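Local coordinates for protein tyrosinase (Burkholderia thailandensis, PDB 5ZRD) that probably hydroxylates monophenols to catechols at a paired copper centre, efficiently at acidic pH, and, as tyrosinases do, can oxidise catechols further, at residues Asp16-Lys19 with Arg20-Gly24; Phe116-Glu119 with Thr120-Tyr123; Phe253-Thr256 with Thr257-Ser260; Ser260-Asn263 with Ser264-Gly268. All coordinates share one frame; numbering follows the deposited sequence.

All four contacts are local pieces of helix or turn, spread along the chain in order. Contact 1, at the C-terminal end of helix 14-22, lies far from the copper pair; its centre is about 15 Å from that of contact 2. Contact 2 leads into helix 122-127, and the side chain of its Glu119 comes within about 8 Å of a bound copper ion. Contact 3 starts helix 256-265, with Thr256 about 7 Å from the side chains of the copper ligands His85 and His277. Contact 4 ends the same helix and shares Ser260 with contact 3, their centres being about 10 Å apart. The centres of contacts 1 and 4 are about 45 Å apart.

Contact 1: Asp16-Lys19 with Arg20-Gly24; sequences DLQK and RYDNG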
loop_
_atom_site.group_PDB
_atom_site.type_symbol
_atom_site.label_atom_id
_atom_site.label_comp_id
_atom_site.label_asym_id
_atom_site.label_seq_id
_atom_site.Cartn_x
_atom_site.Cartn_y
_atom_site.Cartn_z
ATOM N N ASP A 16 53.296 10.324 -3.566
ATOM C CA ASP A 16 54.468 10.079 -4.393
ATOM C C ASP A 16 54.358 10.843 -5.732
ATOM O O ASP A 16 55.383 11.322 -6.226
ATOM C CB ASP A 16 54.662 8.554 -4.608
ATOM C CG ASP A 16 55.855 8.207 -5.493
ATOM O OD1 ASP A 16 56.973 8.590 -5.105
ATOM O OD2 ASP A 16 55.664 7.543 -6.548
ATOM N N LEU A 17 53.149 10.939 -6.315
ATOM C CA LEU A 17 52.964 11.649 -7.587
ATOM C C LEU A 17 53.213 13.155 -7.394
ATOM O O LEU A 17 53.658 13.834 -8.318
ATOM C CB LEU A 17 51.559 11.383 -8.130
ATOM C CG LEU A 17 51.232 9.929 -8.500
ATOM C CD1 LEU A 17 49.991 9.839 -9.372
ATOM C CD2 LEU A 17 52.387 9.242 -9.214
ATOM N N GLN A 18 52.945 13.673 -6.196
ATOM C CA GLN A 18 53.039 15.091 -5.944
ATOM C C GLN A 18 54.503 15.461 -5.708
ATOM O O GLN A 18 54.892 16.590 -5.939
ATOM C CB GLN A 18 52.198 15.497 -4.734
ATOM C CG GLN A 18 51.930 16.998 -4.651
ATOM C CD GLN A 18 51.045 17.407 -3.492
ATOM O OE1 GLN A 18 50.941 18.583 -3.167
ATOM N NE2 GLN A 18 50.394 16.451 -2.848
ATOM N N LYS A 19 55.276 14.517 -5.207
ATOM C CA LYS A 19 56.685 14.729 -4.944
ATOM C C LYS A 19 57.444 14.709 -6.277
ATOM O O LYS A 19 58.300 15.525 -6.533
ATOM C CB LYS A 19 57.206 13.640 -3.999
ATOM C CG LYS A 19 57.480 14.091 -2.567
ATOM C CD LYS A 19 57.447 12.969 -1.539
ATOM C CE LYS A 19 58.134 11.693 -1.986
ATOM N NZ LYS A 19 57.602 10.516 -1.263
ATOM N N ARG A 20 57.129 13.740 -7.116
ATOM C CA ARG A 20 57.660 13.710 -8.473
ATOM C C ARG A 20 57.367 15.059 -9.159
ATOM O O ARG A 20 58.297 15.691 -9.661
ATOM C CB ARG A 20 57.147 12.458 -9.198
ATOM C CG ARG A 20 57.804 11.180 -8.686
ATOM C CD ARG A 20 57.059 9.898 -8.986
ATOM N NE ARG A 20 57.575 9.177 -10.139
ATOM C CZ ARG A 20 58.071 7.936 -10.114
ATOM N NH1 ARG A 20 58.196 7.279 -8.970
ATOM N NH2 ARG A 20 58.421 7.348 -11.248
ATOM N N TYR A 21 56.121 15.548 -9.126
ATOM C CA TYR A 21 55.789 16.892 -9.669
ATOM C C TYR A 21 56.656 17.990 -9.024
ATOM O O TYR A 21 57.176 18.830 -9.735
ATOM C CB TYR A 21 54.306 17.228 -9.477
ATOM C CG TYR A 21 53.867 18.565 -10.035
ATOM C CD1 TYR A 21 54.096 19.759 -9.356
ATOM C CD2 TYR A 21 53.211 18.636 -11.250
ATOM C CE1 TYR A 21 53.680 20.980 -9.872
ATOM C CE2 TYR A 21 52.781 19.845 -11.775
ATOM C CZ TYR A 21 53.027 21.020 -11.095
ATOM O OH TYR A 21 52.588 22.184 -11.646
ATOM N N ASP A 22 56.762 18.010 -7.687
ATOM C CA ASP A 22 57.505 19.022 -6.946
ATOM C C ASP A 22 58.963 19.071 -7.502
ATOM O O ASP A 22 59.615 20.117 -7.436
ATOM C CB ASP A 22 57.542 18.701 -5.422
ATOM C CG ASP A 22 56.272 19.179 -4.602
ATOM O OD1 ASP A 22 55.334 19.837 -5.116
ATOM O OD2 ASP A 22 56.245 18.875 -3.374
ATOM N N ASN A 23 59.467 17.949 -8.040
ATOM C CA ASN A 23 60.864 17.820 -8.461
ATOM C C ASN A 23 60.994 17.800 -9.993
ATOM O O ASN A 23 62.036 17.392 -10.502
ATOM C CB ASN A 23 61.504 16.558 -7.867
ATOM C CG ASN A 23 61.596 16.622 -6.357
ATOM O OD1 ASN A 23 61.007 15.802 -5.651
ATOM N ND2 ASN A 23 62.307 17.612 -5.846
ATOM N N GLY A 24 59.966 18.200 -10.738
ATOM C CA GLY A 24 60.112 18.402 -12.187
ATOM C C GLY A 24 59.552 17.268 -13.028
ATOM O O GLY A 24 59.466 17.400 -14.269
#
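The carboxylate of Asp16 and the guanidinium of Arg20 meet with their planes 82° apart; only OD2 comes near NH1, and the pair is not two-pronged. OD2 of Asp16 lies 3.5 Å from NH1 of Arg20, a long salt bridge that approaches the guanidinium obliquely. One turn of helix separates the two residues, the spacing at which opposite charges come alongside each other. The arginine arrives there because its chain bends at chi3 (99°), after its CD has passed 3.5 Å from the backbone O of Asp16. Its NE makes the stronger salt bridge, with Glu25 OE1, and the Asp16 pair is the lesser one.

Beneath these side chains runs the last part of helix 14-22. Arg20 N bonds to Asp16 O at 3.1 Å and almost linearly (174°), and Tyr21 N and Asp22 N make the corresponding bonds to Leu17 O and Gln18 O, the last more bent. The series weakens at Asn23 N, whose bond to Lys19 O is bent. There the helix closes in a Schellman motif: Gly24 N reaches Tyr21 O at 3.0 Å, and Glu25 N turns back to Arg20 O. Gly24 is the C-prime residue, and its positive phi would press a beta carbon against the preceding carbonyl. On the inner flank, Leu17 packs on Pro28 and Pro115, and the Tyr21 side chain touches Leu29 of helix 27-41.

Contact 2: Phe116-Glu119 with Thr120-Tyr123; sequences FWDE and TDEY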
loop_
_atom_site.group_PDB
_atom_site.type_symbol
_atom_site.label_atom_id
_atom_site.label_comp_id
_atom_site.label_asym_id
_atom_site.label_seq_id
_atom_site.Cartn_x
_atom_site.Cartn_y
_atom_site.Cartn_z
ATOM N N PHE A 116 46.264 6.221 -4.965
ATOM C CA PHE A 116 45.671 6.040 -3.644
ATOM C C PHE A 116 46.213 7.120 -2.702
ATOM O O PHE A 116 47.391 7.471 -2.716
ATOM C CB PHE A 116 45.909 4.634 -3.077
ATOM C CG PHE A 116 47.345 4.184 -2.965
ATOM C CD1 PHE A 116 47.961 3.511 -4.014
ATOM C CD2 PHE A 116 48.069 4.385 -1.802
ATOM C CE1 PHE A 116 49.279 3.082 -3.920
ATOM C CE2 PHE A 116 49.386 3.948 -1.703
ATOM C CZ PHE A 116 49.994 3.307 -2.768
ATOM N N TRP A 117 45.329 7.662 -1.888
ATOM C CA TRP A 117 45.771 8.433 -0.732
ATOM C C TRP A 117 46.221 7.452 0.332
ATOM O O TRP A 117 45.398 6.792 0.947
ATOM C CB TRP A 117 44.670 9.346 -0.186
ATOM C CG TRP A 117 44.996 9.946 1.146
ATOM C CD1 TRP A 117 46.226 10.214 1.674
ATOM C CD2 TRP A 117 44.046 10.401 2.107
ATOM N NE1 TRP A 117 46.102 10.770 2.919
ATOM C CE2 TRP A 117 44.777 10.941 3.190
ATOM C CE3 TRP A 117 42.658 10.434 2.144
ATOM C CZ2 TRP A 117 44.154 11.445 4.331
ATOM C CZ3 TRP A 117 42.047 10.932 3.269
ATOM C CH2 TRP A 117 42.783 11.443 4.342
ATOM N N ASP A 118 47.527 7.369 0.502
ATOM C CA ASP A 118 48.109 6.536 1.525
ATOM C C ASP A 118 47.887 7.150 2.913
ATOM O O ASP A 118 48.710 7.929 3.391
ATOM C CB ASP A 118 49.603 6.285 1.267
ATOM C CG ASP A 118 50.148 5.137 2.123
ATOM O OD1 ASP A 118 49.513 4.753 3.152
ATOM O OD2 ASP A 118 51.220 4.634 1.771
ATOM N N GLU A 119 46.809 6.698 3.555
ATOM C CA GLU A 119 46.228 7.336 4.764
ATOM C C GLU A 119 47.092 7.095 6.007
ATOM O O GLU A 119 46.939 7.820 7.015
ATOM C CB GLU A 119 44.824 6.779 5.031
ATOM C CG GLU A 119 43.797 7.203 4.000
ATOM C CD GLU A 119 42.593 6.291 3.814
ATOM O OE1 GLU A 119 41.608 6.777 3.258
ATOM O OE2 GLU A 119 42.632 5.094 4.220
ATOM N N THR A 120 47.907 6.050 5.964
ATOM C CA THR A 120 48.698 5.605 7.107
ATOM C C THR A 120 50.205 5.721 6.835
ATOM O O THR A 120 50.996 5.186 7.577
ATOM C CB THR A 120 48.342 4.162 7.478
ATOM O OG1 THR A 120 48.438 3.342 6.315
ATOM C CG2 THR A 120 46.943 4.036 8.040
ATOM N N ASP A 121 50.613 6.394 5.776
ATOM C CA ASP A 121 52.024 6.702 5.568
ATOM C C ASP A 121 52.449 7.823 6.526
ATOM O O ASP A 121 51.615 8.423 7.214
ATOM C CB ASP A 121 52.309 7.134 4.098
ATOM C CG ASP A 121 51.825 8.575 3.769
ATOM O OD1 ASP A 121 51.238 9.269 4.643
ATOM O OD2 ASP A 121 52.058 9.026 2.630
ATOM N N GLU A 122 53.745 8.108 6.507
ATOM C CA GLU A 122 54.411 9.053 7.400
ATOM C C GLU A 122 53.881 10.475 7.131
ATOM O O GLU A 122 53.641 11.243 8.083
ATOM C CB GLU A 122 55.945 8.946 7.231
ATOM C CG GLU A 122 56.766 9.390 8.448
ATOM C CD GLU A 122 56.466 8.687 9.780
ATOM O OE1 GLU A 122 56.670 9.339 10.838
ATOM O OE2 GLU A 122 56.020 7.485 9.777
ATOM N N TYR A 123 53.688 10.820 5.852
ATOM C CA TYR A 123 53.215 12.158 5.514
ATOM C C TYR A 123 51.851 12.411 6.184
ATOM O O TYR A 123 51.678 13.415 6.921
ATOM C CB TYR A 123 53.157 12.419 4.004
ATOM C CG TYR A 123 52.690 13.819 3.715
ATOM C CD1 TYR A 123 53.570 14.883 3.769
ATOM C CD2 TYR A 123 51.348 14.112 3.540
ATOM C CE1 TYR A 123 53.139 16.199 3.622
ATOM C CE2 TYR A 123 50.902 15.415 3.348
ATOM C CZ TYR A 123 51.801 16.470 3.412
ATOM O OH TYR A 123 51.407 17.766 3.231
#
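A type I turn from Asp118 to Asp121, with Glu119 and Thr120 at its corners, delivers the chain to helix 122-127. The closing bond, Asp121 N to Asp118 O, is straight (165°) but weak at 3.4 Å. A further weak bond, from Thr120 N to Asp118 OD1 at 3.5 Å, is of the Asx-turn kind. It is possible because the Asp118 carboxylate lies anti to its own N (chi1 -166°) and folds over the turn, where its CG rests 3.5 Å from the CB of Asp121.

The two carboxylate planes are 31° apart and the OD2 atoms of Asp118 and Asp121 are 4.6 Å apart, a proximity of like charges that may raise the proton affinity of one acid, though a long, weak ion pair of Asp118 OD1 with Arg325 probably offsets part of this. Each has other partners: Asp118 OD1 is bonded to Ser404 OG, and Asp121, the N-cap, accepts from Thr124 N. Buried Thr120 has its hydroxyl satisfied by a hydrogen bond to Ser404 OG, while its side chain packs on Tyr238, Tyr241 and Leu405.

Glu119 CG sits 3.7 Å above the centre of the Trp117 ring, and the extended chain carries the carboxylate to His319, Tyr241 and Asn322, which grip both oxygens. The turn is wedged between helix 237-244, touched by Thr120, helix 274-285, where Ile280 meets Trp117 and Glu119, and helix 315-334, against which Phe116 and Trp117 pack.

Contact 3: Phe253-Thr256 with Thr257-Ser260; sequences FSNT and TSAS
With CG between its backbone N and carbonyl carbon (chi1 77°), the amide of Asn255 folds forward over the start of the next helix, while Ser258 turns its OG to the side of its own N (chi1 -56°), facing that amide. Both ends of the amide are used. OD1 of Asn255 accepts from Ser258 N at 2.9 Å in a nearly straight bond (172°), the donor lying above the carbonyl plane. On the other side ND2 of Asn255 donates to Ser258 OG at 2.8 Å and also to Ser254 OG at 2.7 Å. Three bonds therefore fix the rotation of the group.

Asn255 is the N-cap of helix 256-265, in the short break that follows helix 250-254, and asparagine serves here because it can accept from a helix N-H and still offer N-H groups to flanking serines. Regular helical bonding begins at once: Ala259 N bonds to Asn255 O at 3.2 Å and Ser260 N to Thr256 O at 3.1 Å. The small Ala259 CB lies 3.4 Å from Asn255 O and also faces Pro272.

Outside the turn, Thr256 N donates to the Glu274 carboxylate, at the N-terminal end of the helix, where the helix dipole would probably help stabilise its charge. The hydroxyl of Ser258 bonds onward to Pro347 O, and that of Thr257 to Gly86 O, next to the copper ligand His85.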
loop_
_atom_site.group_PDB
_atom_site.type_symbol
_atom_site.label_atom_id
_atom_site.label_comp_id
_atom_site.label_asym_id
_atom_site.label_seq_id
_atom_site.Cartn_x
_atom_site.Cartn_y
_atom_site.Cartn_z
ATOM N N PHE A 253 36.623 -10.012 7.692
ATOM C CA PHE A 253 37.424 -8.949 7.159
ATOM C C PHE A 253 36.534 -7.941 6.424
ATOM O O PHE A 253 36.810 -6.737 6.441
ATOM C CB PHE A 253 38.497 -9.457 6.193
ATOM C CG PHE A 253 39.293 -8.377 5.502
ATOM C CD1 PHE A 253 40.252 -7.664 6.194
ATOM C CD2 PHE A 253 39.019 -8.015 4.195
ATOM C CE1 PHE A 253 40.983 -6.663 5.567
ATOM C CE2 PHE A 253 39.726 -7.000 3.561
ATOM C CZ PHE A 253 40.715 -6.327 4.248
ATOM N N SER A 254 35.480 -8.444 5.785
ATOM C CA SER A 254 34.782 -7.690 4.776
ATOM C C SER A 254 33.918 -6.575 5.373
ATOM O O SER A 254 33.721 -5.605 4.688
ATOM C CB SER A 254 33.946 -8.582 3.909
ATOM O OG SER A 254 32.827 -9.069 4.630
ATOM N N ASN A 255 33.371 -6.691 6.578
ATOM C CA ASN A 255 32.247 -5.792 6.916
ATOM C C ASN A 255 31.944 -5.781 8.421
ATOM O O ASN A 255 32.268 -6.714 9.133
ATOM C CB ASN A 255 30.990 -6.170 6.126
ATOM C CG ASN A 255 30.254 -7.390 6.640
ATOM O OD1 ASN A 255 29.344 -7.253 7.461
ATOM N ND2 ASN A 255 30.576 -8.579 6.118
ATOM N N THR A 256 31.250 -4.742 8.862
ATOM C CA THR A 256 30.994 -4.498 10.294
ATOM C C THR A 256 29.948 -5.454 10.854
ATOM O O THR A 256 29.957 -5.740 12.060
ATOM C CB THR A 256 30.563 -3.046 10.547
ATOM O OG1 THR A 256 29.532 -2.677 9.619
ATOM C CG2 THR A 256 31.722 -2.077 10.406
ATOM N N THR A 257 29.008 -5.909 10.044
ATOM C CA THR A 257 27.973 -6.806 10.605
ATOM C C THR A 257 28.627 -8.154 10.951
ATOM O O THR A 257 28.468 -8.693 12.075
ATOM C CB THR A 257 26.798 -7.025 9.634
ATOM O OG1 THR A 257 26.327 -5.768 9.146
ATOM C CG2 THR A 257 25.637 -7.777 10.247
ATOM N N SER A 258 29.340 -8.712 9.981
ATOM C CA SER A 258 30.004 -10.004 10.189
ATOM C C SER A 258 30.974 -9.913 11.382
ATOM O O SER A 258 30.980 -10.772 12.245
ATOM C CB SER A 258 30.697 -10.493 8.924
ATOM O OG SER A 258 29.780 -10.584 7.824
ATOM N N ALA A 259 31.762 -8.859 11.449
ATOM C CA ALA A 259 32.798 -8.762 12.466
ATOM C C ALA A 259 32.147 -8.675 13.864
ATOM O O ALA A 259 32.575 -9.306 14.794
ATOM C CB ALA A 259 33.679 -7.568 12.147
ATOM N N SER A 260 31.064 -7.928 13.983
ATOM C CA SER A 260 30.400 -7.729 15.272
ATOM C C SER A 260 29.941 -9.079 15.842
ATOM O O SER A 260 30.199 -9.396 17.058
ATOM C CB SER A 260 29.270 -6.744 15.157
ATOM O OG SER A 260 28.463 -6.749 16.320
#

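Contact 4: Ser260-Asn263 with Ser264-Gly268; sequences SVWN and SSNPG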
loop_
_atom_site.group_PDB
_atom_site.type_symbol
_atom_site.label_atom_id
_atom_site.label_comp_id
_atom_site.label_asym_id
_atom_site.label_seq_id
_atom_site.Cartn_x
_atom_site.Cartn_y
_atom_site.Cartn_z
ATOM N N SER A 260 31.064 -7.928 13.983
ATOM C CA SER A 260 30.400 -7.729 15.272
ATOM C C SER A 260 29.941 -9.079 15.842
ATOM O O SER A 260 30.199 -9.396 17.058
ATOM C CB SER A 260 29.270 -6.744 15.157
ATOM O OG SER A 260 28.463 -6.749 16.320
ATOM N N VAL A 261 29.306 -9.873 14.985
ATOM C CA VAL A 261 28.764 -11.151 15.422
ATOM C C VAL A 261 29.930 -12.108 15.738
ATOM O O VAL A 261 29.917 -12.851 16.761
ATOM C CB VAL A 261 27.752 -11.736 14.408
ATOM C CG1 VAL A 261 27.231 -13.109 14.833
ATOM C CG2 VAL A 261 26.576 -10.793 14.198
ATOM N N TRP A 262 30.950 -12.091 14.898
ATOM C CA TRP A 262 32.170 -12.861 15.181
ATOM C C TRP A 262 32.734 -12.465 16.556
ATOM O O TRP A 262 33.136 -13.321 17.357
ATOM C CB TRP A 262 33.217 -12.659 14.075
ATOM C CG TRP A 262 34.450 -13.499 14.242
ATOM C CD1 TRP A 262 35.565 -13.195 14.977
ATOM C CD2 TRP A 262 34.706 -14.776 13.642
ATOM N NE1 TRP A 262 36.479 -14.202 14.894
ATOM C CE2 TRP A 262 35.988 -15.177 14.064
ATOM C CE3 TRP A 262 33.988 -15.601 12.777
ATOM C CZ2 TRP A 262 36.556 -16.394 13.677
ATOM C CZ3 TRP A 262 34.544 -16.807 12.401
ATOM C CH2 TRP A 262 35.815 -17.190 12.835
ATOM N N ASN A 263 32.809 -11.167 16.816
ATOM C CA ASN A 263 33.351 -10.682 18.082
ATOM C C ASN A 263 32.439 -11.076 19.264
ATOM O O ASN A 263 32.903 -11.104 20.410
ATOM C CB ASN A 263 33.589 -9.175 18.001
ATOM C CG ASN A 263 34.804 -8.817 17.165
ATOM O OD1 ASN A 263 35.680 -9.651 16.921
ATOM N ND2 ASN A 263 34.905 -7.564 16.759
ATOM N N SER A 264 31.147 -11.347 19.038
ATOM C CA SER A 264 30.273 -11.750 20.160
ATOM C C SER A 264 30.377 -13.264 20.415
ATOM O O SER A 264 29.884 -13.695 21.424
ATOM C CB SER A 264 28.818 -11.335 19.959
ATOM O OG SER A 264 28.642 -9.910 19.948
ATOM N N SER A 265 31.037 -14.045 19.550
ATOM C CA SER A 265 30.993 -15.520 19.587
ATOM C C SER A 265 32.397 -16.137 19.563
ATOM O O SER A 265 32.499 -17.350 19.469
ATOM C CB SER A 265 30.155 -16.064 18.431
ATOM O OG SER A 265 30.661 -15.673 17.148
ATOM N N ASN A 266 33.457 -15.324 19.577
ATOM C CA ASN A 266 34.857 -15.762 19.523
ATOM C C ASN A 266 35.685 -14.887 20.467
ATOM O O ASN A 266 35.412 -13.711 20.623
ATOM C CB ASN A 266 35.493 -15.640 18.135
ATOM C CG ASN A 266 34.759 -16.472 17.102
ATOM O OD1 ASN A 266 33.759 -16.039 16.530
ATOM N ND2 ASN A 266 35.229 -17.687 16.889
ATOM N N PRO A 267 36.698 -15.462 21.093
ATOM C CA PRO A 267 37.559 -14.638 21.951
ATOM C C PRO A 267 38.439 -13.675 21.138
ATOM O O PRO A 267 38.800 -13.967 20.019
ATOM C CB PRO A 267 38.411 -15.661 22.727
ATOM C CG PRO A 267 38.397 -16.932 21.875
ATOM C CD PRO A 267 37.134 -16.874 21.032
ATOM N N GLY A 268 38.752 -12.515 21.712
ATOM C CA GLY A 268 39.512 -11.496 21.003
ATOM C C GLY A 268 38.607 -10.578 20.207
ATOM O O GLY A 268 37.363 -10.674 20.296
HETATM O O HOH W 1 26.836 -9.266 17.897
#
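The C-terminal end of helix 256-265 unwinds here, and Val261 and Trp262 offer their carbonyls to serines that replace the regular bonding. Val261 O takes two donors on opposite faces of its plane: Ser264 N at 3.0 Å, a bent approach of the 3-10 kind, and Ser265 OG at 2.9 Å. The hydroxyl reaches back because chi1 of Ser265 is 59°, which tucks OG between its own N and carbonyl carbon; serine is small enough to fold so. Ser265 N in turn bonds to Trp262 O at 3.1 Å, again an i to i+3 bond instead of the alpha-helical i to i+4, whereas the regular bond from Ser264 N to Ser260 O is weak.

Beyond the last turn the chain bends so that the side chain of Asn266 lies flat over one face of the Trp262 indole, the amide and ring planes only 12° apart. CB of Asn266 adds a CH-pi contact, 4.0 Å from the centroid of the five-membered ring. The indole offers the amide a flat surface, and its side chain also touches Val270 and Tyr346. The helix end is finished by Lys426, whose NZ bonds to the carbonyls of Asn263, Asn266 and Gly268, and by Asn263 OD1, which accepts from Val270 N. Ser264 and Ser265 pack on Arg344 and Ile343 of the second subunit. A water bonded to Ser264 OG at 2.8 Å makes a weaker link to Ser260 OG at 3.4 Å.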